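Local coordinates for uncharacterized protein DUF1185 (Bordetella bronchiseptica RB50, PDB 3BYQ) that is of unknown function but adopts a variant of the Bacillus chorismate mutase fold and may play a part in amino-acid metabolism, at residues I5-R10 / A36-P41; H145-E150 / G171-A176. All coordinates share one frame; numbering follows the deposited sequence.

Contact 1: residues I5-R10 / A36-P41; sequences IEIRKR and AVIRNP
Glu6 and Arg39 run side by side and join in a salt bridge at the outer end of the contact. Arg39 NE gives OE1 of Glu6 a nearly straight bond of 2.9 Å; the oxygen lies in the guanidinium plane but is met from above the carboxylate, the two planes being 57° apart. The second link, Arg39 NH2 to Glu6 OE2, is weak at 3.3 Å. Backbone bonds follow: Arg39 N to Glu6 O, Arg8 N to Val37 O (2.8 Å) and Val37 N to Lys9 O (2.9 Å). A water spans Glu6 N and Arg39 O. The last two backbone bonds make a classic beta bulge, Arg8 and Lys9 both facing Val37, in the antiparallel hairpin of strands 7-17 and 29-39; a strand of the second subunit pairs with Lys9 and Arg10, continuing the sheet across the interface. Apolar contacts divide between its faces. On one, beside helix 51-72, Ile38 CG2 meets Ile7 CG1 at 4.0 Å, and Arg10 CG lies against Ala36 CB. On the other, the bulge sets Lys9 CG against Val37 CG2 and Arg8 NH2 3.9 Å from Val37 CG1. Asp155 forms salt bridges with both Arg8 and Lys9, Glu161 with Arg8.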
ATOM      1  N   ILE B   5      24.546  17.768   6.388  1.00 19.39           N
ATOM      2  CA  ILE B   5      24.261  16.325   6.278  1.00 19.83           C
ATOM      3  C   ILE B   5      24.216  15.677   7.631  1.00 20.68           C
ATOM      4  O   ILE B   5      25.229  15.523   8.290  1.00 22.66           O
ATOM      5  CB  ILE B   5      25.286  15.614   5.400  1.00 20.68           C
ATOM      6  CG1 ILE B   5      25.350  16.275   4.014  1.00 24.18           C
ATOM      7  CG2 ILE B   5      24.937  14.100   5.292  1.00 21.25           C
ATOM      8  CD1 ILE B   5      26.377  15.616   3.089  1.00 28.55           C
ATOM      9  N   GLU B   6      23.012  15.304   8.041  1.00 19.69           N
ATOM     10  CA  GLU B   6      22.807  14.629   9.332  1.00 17.34           C
ATOM     11  C   GLU B   6      22.046  13.337   9.087  1.00 18.33           C
ATOM     12  O   GLU B   6      20.880  13.368   8.776  1.00 16.94           O
ATOM     13  CB  GLU B   6      22.021  15.522  10.274  1.00 19.92           C
ATOM     14  CG  GLU B   6      22.735  16.815  10.573  1.00 22.44           C
ATOM     15  CD  GLU B   6      21.890  17.786  11.367  1.00 29.03           C
ATOM     16  OE1 GLU B   6      20.746  17.454  11.761  1.00 26.06           O
ATOM     17  OE2 GLU B   6      22.376  18.902  11.585  1.00 34.37           O
ATOM     18  N   ILE B   7      22.725  12.211   9.275  1.00 18.10           N
ATOM     19  CA  ILE B   7      22.140  10.873   8.999  1.00 16.29           C
ATOM     20  C   ILE B   7      21.416  10.276  10.220  1.00 14.82           C
ATOM     21  O   ILE B   7      22.003  10.117  11.300  1.00 17.36           O
ATOM     22  CB  ILE B   7      23.246   9.882   8.540  1.00 17.08           C
ATOM     23  CG1 ILE B   7      24.033  10.430   7.349  1.00 21.40           C
ATOM     24  CG2 ILE B   7      22.647   8.480   8.192  1.00 19.21           C
ATOM     25  CD1 ILE B   7      25.258   9.608   7.004  1.00 19.85           C
ATOM     26  N   ARG B   8      20.153   9.910  10.026  1.00 15.77           N
ATOM     27  CA  ARG B   8      19.360   9.274  11.057  1.00 16.88           C
ATOM     28  C   ARG B   8      19.572   7.761  11.029  1.00 14.72           C
ATOM     29  O   ARG B   8      19.788   7.111  12.035  1.00 16.30           O
ATOM     30  CB  ARG B   8      17.872   9.606  10.878  1.00 15.32           C
ATOM     31  CG  ARG B   8      17.044   8.930  11.945  1.00 15.57           C
ATOM     32  CD  ARG B   8      15.629   9.439  12.061  1.00 14.21           C
ATOM     33  NE  ARG B   8      14.805   9.250  10.883  1.00 17.01           N
ATOM     34  CZ  ARG B   8      14.024   8.205  10.653  1.00 18.89           C
ATOM     35  NH1 ARG B   8      14.008   7.192  11.472  1.00 18.01           N
ATOM     36  NH2 ARG B   8      13.295   8.165   9.547  1.00 17.97           N
ATOM     37  N   LYS B   9      19.450   7.222   9.826  1.00 15.55           N
ATOM     38  CA  LYS B   9      19.600   5.779   9.612  1.00 17.15           C
ATOM     39  C   LYS B   9      20.006   5.461   8.216  1.00 16.99           C
ATOM     40  O   LYS B   9      19.903   6.289   7.321  1.00 16.60           O
ATOM     41  CB  LYS B   9      18.313   5.028   9.995  1.00 22.17           C
ATOM     42  CG  LYS B   9      17.153   5.324   9.143  1.00 23.30           C
ATOM     43  CD  LYS B   9      15.869   4.757   9.747  1.00 29.26           C
ATOM     44  CE  LYS B   9      15.804   3.264   9.752  1.00 26.66           C
ATOM     45  NZ  LYS B   9      14.538   2.831  10.507  1.00 26.86           N
ATOM     46  N   ARG B  10      20.484   4.241   8.060  1.00 18.29           N
ATOM     47  CA  ARG B  10      20.961   3.729   6.782  1.00 16.66           C
ATOM     48  C   ARG B  10      20.489   2.298   6.621  1.00 17.67           C
ATOM     49  O   ARG B  10      20.227   1.604   7.603  1.00 17.86           O
ATOM     50  CB  ARG B  10      22.491   3.740   6.770  1.00 18.65           C
ATOM     51  CG  ARG B  10      23.138   5.105   6.654  1.00 21.20           C
ATOM     52  CD  ARG B  10      24.616   5.030   6.874  1.00 20.43           C
ATOM     53  NE  ARG B  10      25.303   4.313   5.799  1.00 19.12           N
ATOM     54  CZ  ARG B  10      26.593   4.035   5.765  1.00 20.97           C
ATOM     55  NH1 ARG B  10      27.400   4.497   6.694  1.00 26.15           N
ATOM     56  NH2 ARG B  10      27.079   3.327   4.751  1.00 22.70           N
ATOM     57  N   ALA B  36      20.578   6.137   2.748  1.00 18.15           N
ATOM     58  CA  ALA B  36      20.750   6.989   3.921  1.00 14.55           C
ATOM     59  C   ALA B  36      19.569   7.959   4.014  1.00 14.33           C
ATOM     60  O   ALA B  36      19.187   8.595   3.007  1.00 17.13           O
ATOM     61  CB  ALA B  36      22.055   7.789   3.858  1.00 14.69           C
ATOM     62  N   VAL B  37      19.067   8.078   5.247  1.00 14.69           N
ATOM     63  CA  VAL B  37      17.979   8.979   5.601  1.00 15.66           C
ATOM     64  C   VAL B  37      18.602  10.143   6.327  1.00 15.21           C
ATOM     65  O   VAL B  37      19.253   9.964   7.341  1.00 17.23           O
ATOM     66  CB  VAL B  37      16.933   8.310   6.490  1.00 17.15           C
ATOM     67  CG1 VAL B  37      15.854   9.299   6.867  1.00 16.98           C
ATOM     68  CG2 VAL B  37      16.326   7.083   5.789  1.00 15.52           C
ATOM     69  N   ILE B  38      18.445  11.325   5.740  1.00 15.59           N
ATOM     70  CA  ILE B  38      19.009  12.555   6.285  1.00 14.72           C
ATOM     71  C   ILE B  38      17.957  13.628   6.509  1.00 15.44           C
ATOM     72  O   ILE B  38      16.896  13.578   5.962  1.00 15.63           O
ATOM     73  CB  ILE B  38      20.164  13.112   5.438  1.00 15.79           C
ATOM     74  CG1 ILE B  38      19.683  13.827   4.157  1.00 16.23           C
ATOM     75  CG2 ILE B  38      21.185  11.996   5.102  1.00 14.81           C
ATOM     76  CD1 ILE B  38      20.789  14.689   3.442  1.00 15.15           C
ATOM     77  N   ARG B  39      18.257  14.553   7.409  1.00 16.86           N
ATOM     78  CA  ARG B  39      17.371  15.685   7.637  1.00 16.53           C
ATOM     79  C   ARG B  39      17.404  16.554   6.398  1.00 17.68           C
ATOM     80  O   ARG B  39      18.453  16.736   5.773  1.00 18.54           O
ATOM     81  CB  ARG B  39      17.843  16.496   8.848  1.00 16.97           C
ATOM     82  CG  ARG B  39      16.917  17.640   9.197  1.00 21.66           C
ATOM     83  CD  ARG B  39      17.324  18.296  10.506  1.00 22.46           C
ATOM     84  NE  ARG B  39      18.629  18.919  10.405  1.00 19.48           N
ATOM     85  CZ  ARG B  39      18.866  20.122   9.873  1.00 20.81           C
ATOM     86  NH1 ARG B  39      17.883  20.816   9.336  1.00 24.29           N
ATOM     87  NH2 ARG B  39      20.116  20.592   9.849  1.00 27.12           N
ATOM     88  N   ASN B  40      16.247  17.101   6.048  1.00 17.95           N
ATOM     89  CA  ASN B  40      16.158  18.039   4.949  1.00 15.87           C
ATOM     90  C   ASN B  40      16.308  19.457   5.480  1.00 15.94           C
ATOM     91  O   ASN B  40      15.387  19.965   6.103  1.00 18.52           O
ATOM     92  CB  ASN B  40      14.802  17.930   4.238  1.00 16.73           C
ATOM     93  CG  ASN B  40      14.706  18.788   3.002  1.00 19.25           C
ATOM     94  OD1 ASN B  40      15.562  19.623   2.758  1.00 19.61           O
ATOM     95  ND2 ASN B  40      13.664  18.569   2.203  1.00 16.23           N
ATOM     96  N   PRO B  41      17.452  20.121   5.229  1.00 16.16           N
ATOM     97  CA  PRO B  41      17.603  21.480   5.775  1.00 15.73           C
ATOM     98  C   PRO B  41      16.697  22.555   5.156  1.00 15.99           C
ATOM     99  O   PRO B  41      16.673  23.691   5.665  1.00 17.11           O
ATOM    100  CB  PRO B  41      19.060  21.835   5.442  1.00 17.18           C
ATOM    101  CG  PRO B  41      19.698  20.606   5.044  1.00 18.59           C
ATOM    102  CD  PRO B  41      18.633  19.751   4.438  1.00 17.87           C
TER
HETATM  103  O   HOH W   1      20.932  16.598   6.748  1.00 19.91           O

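Contact 2: residues H145-E150 / G171-A176; sequences HFNSIE and GARVHA. With EDO (1,2-ethanediol), chain R; EDO (1,2-ethanediol), chain P; EDO (1,2-ethanediol), chain O.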
ATOM      1  N   HIS B 145      21.153  -6.438 -19.520  1.00 16.57           N
ATOM      2  CA  HIS B 145      21.404  -5.882 -18.182  1.00 17.86           C
ATOM      3  C   HIS B 145      20.323  -4.989 -17.588  1.00 19.30           C
ATOM      4  O   HIS B 145      20.395  -4.695 -16.421  1.00 21.60           O
ATOM      5  CB  HIS B 145      22.757  -5.188 -18.147  1.00 18.40           C
ATOM      6  CG  HIS B 145      23.906  -6.150 -18.098  1.00 19.71           C
ATOM      7  ND1 HIS B 145      24.083  -7.149 -19.038  1.00 18.12           N
ATOM      8  CD2 HIS B 145      24.981  -6.205 -17.279  1.00 18.90           C
ATOM      9  CE1 HIS B 145      25.190  -7.814 -18.755  1.00 21.32           C
ATOM     10  NE2 HIS B 145      25.737  -7.283 -17.672  1.00 17.89           N
ATOM     11  N   PHE B 146      19.381  -4.507 -18.388  1.00 16.77           N
ATOM     12  CA  PHE B 146      18.261  -3.700 -17.837  1.00 16.31           C
ATOM     13  C   PHE B 146      17.588  -4.494 -16.763  1.00 16.81           C
ATOM     14  O   PHE B 146      17.251  -5.671 -16.960  1.00 18.28           O
ATOM     15  CB  PHE B 146      17.225  -3.319 -18.895  1.00 16.17           C
ATOM     16  CG  PHE B 146      17.798  -2.530 -20.017  1.00 15.50           C
ATOM     17  CD1 PHE B 146      18.388  -1.304 -19.782  1.00 19.91           C
ATOM     18  CD2 PHE B 146      17.656  -2.950 -21.317  1.00 15.87           C
ATOM     19  CE1 PHE B 146      18.905  -0.560 -20.819  1.00 23.43           C
ATOM     20  CE2 PHE B 146      18.151  -2.176 -22.381  1.00 19.31           C
ATOM     21  CZ  PHE B 146      18.774  -0.997 -22.111  1.00 21.29           C
ATOM     22  N   ASN B 147      17.391  -3.873 -15.612  1.00 18.70           N
ATOM     23  CA  ASN B 147      16.816  -4.562 -14.476  1.00 16.38           C
ATOM     24  C   ASN B 147      16.306  -3.572 -13.441  1.00 19.55           C
ATOM     25  O   ASN B 147      16.367  -2.360 -13.659  1.00 20.46           O
ATOM     26  CB  ASN B 147      17.877  -5.466 -13.820  1.00 18.76           C
ATOM     27  CG  ASN B 147      17.303  -6.746 -13.268  1.00 18.01           C
ATOM     28  OD1 ASN B 147      16.128  -6.832 -12.880  1.00 19.21           O
ATOM     29  ND2 ASN B 147      18.133  -7.787 -13.273  1.00 17.48           N
ATOM     30  N   SER B 148      15.786  -4.102 -12.339  1.00 20.16           N
ATOM     31  CA  SER B 148      15.215  -3.242 -11.297  1.00 19.69           C
ATOM     32  C   SER B 148      15.341  -3.858  -9.951  1.00 20.79           C
ATOM     33  O   SER B 148      15.388  -5.079  -9.827  1.00 18.91           O
ATOM     34  CB  SER B 148      13.694  -3.040 -11.545  1.00 20.72           C
ATOM     35  OG  SER B 148      13.435  -2.436 -12.784  1.00 28.03           O
ATOM     36  N   ILE B 149      15.434  -2.996  -8.946  1.00 18.20           N
ATOM     37  CA  ILE B 149      15.378  -3.418  -7.545  1.00 19.45           C
ATOM     38  C   ILE B 149      14.494  -2.411  -6.777  1.00 20.08           C
ATOM     39  O   ILE B 149      14.549  -1.213  -7.037  1.00 17.62           O
ATOM     40  CB  ILE B 149      16.750  -3.572  -6.914  1.00 21.11           C
ATOM     41  CG1 ILE B 149      16.601  -4.129  -5.497  1.00 21.90           C
ATOM     42  CG2 ILE B 149      17.489  -2.230  -6.904  1.00 20.30           C
ATOM     43  CD1 ILE B 149      17.936  -4.433  -4.765  1.00 20.07           C
ATOM     44  N   GLU B 150      13.677  -2.904  -5.864  1.00 21.27           N
ATOM     45  CA  GLU B 150      12.829  -2.014  -5.067  1.00 19.47           C
ATOM     46  C   GLU B 150      13.561  -1.521  -3.835  1.00 19.37           C
ATOM     47  O   GLU B 150      14.191  -2.307  -3.131  1.00 20.02           O
ATOM     48  CB  GLU B 150      11.535  -2.721  -4.624  1.00 19.94           C
ATOM     49  CG  GLU B 150      10.481  -1.711  -4.155  1.00 22.51           C
ATOM     50  CD  GLU B 150       9.270  -2.315  -3.522  1.00 19.13           C
ATOM     51  OE1 GLU B 150       9.426  -2.913  -2.434  1.00 23.00           O
ATOM     52  OE2 GLU B 150       8.166  -2.152  -4.093  1.00 24.97           O
ATOM     53  N   GLY B 171      25.503  -8.377 -12.670  1.00 17.96           N
ATOM     54  CA  GLY B 171      25.322  -8.914 -14.007  1.00 18.45           C
ATOM     55  C   GLY B 171      23.988  -8.671 -14.648  1.00 18.43           C
ATOM     56  O   GLY B 171      23.257  -7.779 -14.256  1.00 18.03           O
ATOM     57  N   ALA B 172      23.703  -9.553 -15.603  1.00 17.94           N
ATOM     58  CA  ALA B 172      22.488  -9.527 -16.431  1.00 17.51           C
ATOM     59  C   ALA B 172      21.283 -10.121 -15.722  1.00 19.20           C
ATOM     60  O   ALA B 172      21.414 -10.819 -14.701  1.00 18.64           O
ATOM     61  CB  ALA B 172      22.740 -10.280 -17.729  1.00 17.96           C
ATOM     62  N   ARG B 173      20.109  -9.861 -16.272  1.00 18.05           N
ATOM     63  CA  ARG B 173      18.897 -10.558 -15.794  1.00 18.74           C
ATOM     64  C   ARG B 173      19.157 -12.076 -15.839  1.00 16.00           C
ATOM     65  O   ARG B 173      19.812 -12.593 -16.769  1.00 16.89           O
ATOM     66  CB  ARG B 173      17.687 -10.275 -16.654  1.00 17.26           C
ATOM     67  CG  ARG B 173      17.228  -8.821 -16.673  1.00 16.49           C
ATOM     68  CD  ARG B 173      15.912  -8.612 -17.451  1.00 15.91           C
ATOM     69  NE  ARG B 173      16.055  -8.983 -18.853  1.00 16.23           N
ATOM     70  CZ  ARG B 173      16.669  -8.230 -19.751  1.00 17.54           C
ATOM     71  NH1 ARG B 173      17.204  -7.069 -19.418  1.00 18.38           N
ATOM     72  NH2 ARG B 173      16.759  -8.668 -20.997  1.00 18.67           N
ATOM     73  N   VAL B 174      18.579 -12.792 -14.896  1.00 17.49           N
ATOM     74  CA  VAL B 174      18.864 -14.247 -14.775  1.00 17.12           C
ATOM     75  C   VAL B 174      18.456 -15.093 -15.957  1.00 17.91           C
ATOM     76  O   VAL B 174      19.076 -16.125 -16.187  1.00 20.52           O
ATOM     77  CB  VAL B 174      18.296 -14.873 -13.455  1.00 19.26           C
ATOM     78  CG1 VAL B 174      19.021 -14.248 -12.250  1.00 20.19           C
ATOM     79  CG2 VAL B 174      16.771 -14.658 -13.415  1.00 16.31           C
ATOM     80  N   HIS B 175      17.463 -14.629 -16.719  1.00 18.13           N
ATOM     81  CA  HIS B 175      16.998 -15.323 -17.941  1.00 17.48           C
ATOM     82  C   HIS B 175      16.992 -14.418 -19.151  1.00 17.94           C
ATOM     83  O   HIS B 175      16.163 -14.550 -20.026  1.00 18.02           O
ATOM     84  CB  HIS B 175      15.617 -15.968 -17.765  1.00 17.94           C
ATOM     85  CG  HIS B 175      15.552 -16.884 -16.600  1.00 16.42           C
ATOM     86  ND1 HIS B 175      16.524 -17.828 -16.331  1.00 19.68           N
ATOM     87  CD2 HIS B 175      14.624 -16.999 -15.626  1.00 20.74           C
ATOM     88  CE1 HIS B 175      16.198 -18.468 -15.219  1.00 21.07           C
ATOM     89  NE2 HIS B 175      15.049 -17.992 -14.781  1.00 20.26           N
ATOM     90  N   ALA B 176      17.943 -13.508 -19.197  1.00 17.14           N
ATOM     91  CA  ALA B 176      18.075 -12.612 -20.351  1.00 16.59           C
ATOM     92  C   ALA B 176      18.166 -13.424 -21.639  1.00 18.27           C
ATOM     93  O   ALA B 176      19.024 -14.332 -21.791  1.00 16.40           O
ATOM     94  CB  ALA B 176      19.259 -11.680 -20.202  1.00 16.14           C
TER
HETATM   95  C1  EDO R 197      18.439 -18.035 -20.849  1.00 40.85           C
HETATM   96  O1  EDO R 197      19.119 -16.780 -20.660  1.00 42.95           O
HETATM   97  C2  EDO R 197      17.739 -18.532 -19.575  1.00 33.83           C
HETATM   98  O2  EDO R 197      18.568 -18.574 -18.395  1.00 37.64           O
HETATM   99  C1  EDO P 195      22.952 -13.411 -13.687  1.00 25.68           C
HETATM  100  O1  EDO P 195      23.558 -12.120 -13.604  1.00 22.83           O
HETATM  101  C2  EDO P 195      22.936 -13.916 -15.101  1.00 32.15           C
HETATM  102  O2  EDO P 195      24.273 -13.989 -15.613  1.00 34.30           O
HETATM  103  C1  EDO O 194      13.499  -6.867  -2.385  1.00 41.87           C
HETATM  104  O1  EDO O 194      12.383  -6.168  -2.960  1.00 25.08           O
HETATM  105  C2  EDO O 194      14.690  -5.928  -2.317  1.00 39.49           C
HETATM  106  O2  EDO O 194      14.285  -4.670  -1.751  1.00 38.49           O
HETATM  107  O   HOH W   2      20.697  -6.802 -14.387  1.00 20.10           O
HETATM  108  O   HOH W   3      17.044 -10.978 -12.910  1.00 17.64           O
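Where the packing is tight, the His145 ring lies against the peptide that joins Gly171 to Ala172. Ala172 N sits 3.7 Å above one ring face, offset toward the rim, and the methyl CB of Ala172 reaches His145 CE1 at 3.6 Å. With CG beside its own backbone N (chi1 -75°), the imidazole is brought back toward the loop although its CB starts away from it. NE2 is hydrogen-bonded to Glu78, and Tyr136 meets the ring edge-to-face, so the histidine is fixed from several directions. Arg173 forms the second firm point. Its NH1 donates to Phe146 O over 2.8 Å, on a lone pair in the carbonyl plane and within the guanidinium plane; a bend at chi3 (-62°) curls the chain round this oxygen. NH1 also bonds Arg143 O, the Arg173 backbone bonds that of Ser144, and NE forms a salt bridge with Glu93 of the third subunit.

Beside Asn147 the fit is looser and wetter. Its amide slides past Arg173 in the opposite direction, Asn147 ND2 coming to 3.7 Å from Arg173 CG, and water does the rest: one molecule links ND2 with the carbonyls of His145 and Gly171, another joins Val174 N to ND2 by a weak bond. One ethanediol, probably from the crystallisation liquor, donates to Ala172 O and another bridges His175 ND1 and Ala176 O. The loop after strand 161-169 is thus tied to the start of strand 147-151 in this variant of the Bacillus chorismate mutase fold, at the interface with the third subunit.

From the N terminus, contact 1 comes first: residues 36-41 return to 5-10 and close the hairpin of strands 7-17 and 29-39. The chain then passes through helix 51-72 and further strands before contact 2 opens at residue 145. This second closure brings 171-176 back to 145-150 after strand 161-169. The two loops therefore follow in series, neither nested nor crossed, with centres 29 Å apart on opposite sides of the chain's centre. One sheet unites them: strand 161-169 pairs with strand 29-39 of contact 1, and the loop of contact 2 follows it. Both also border neighbouring subunits, contact 1 the second and contact 2 chiefly the third.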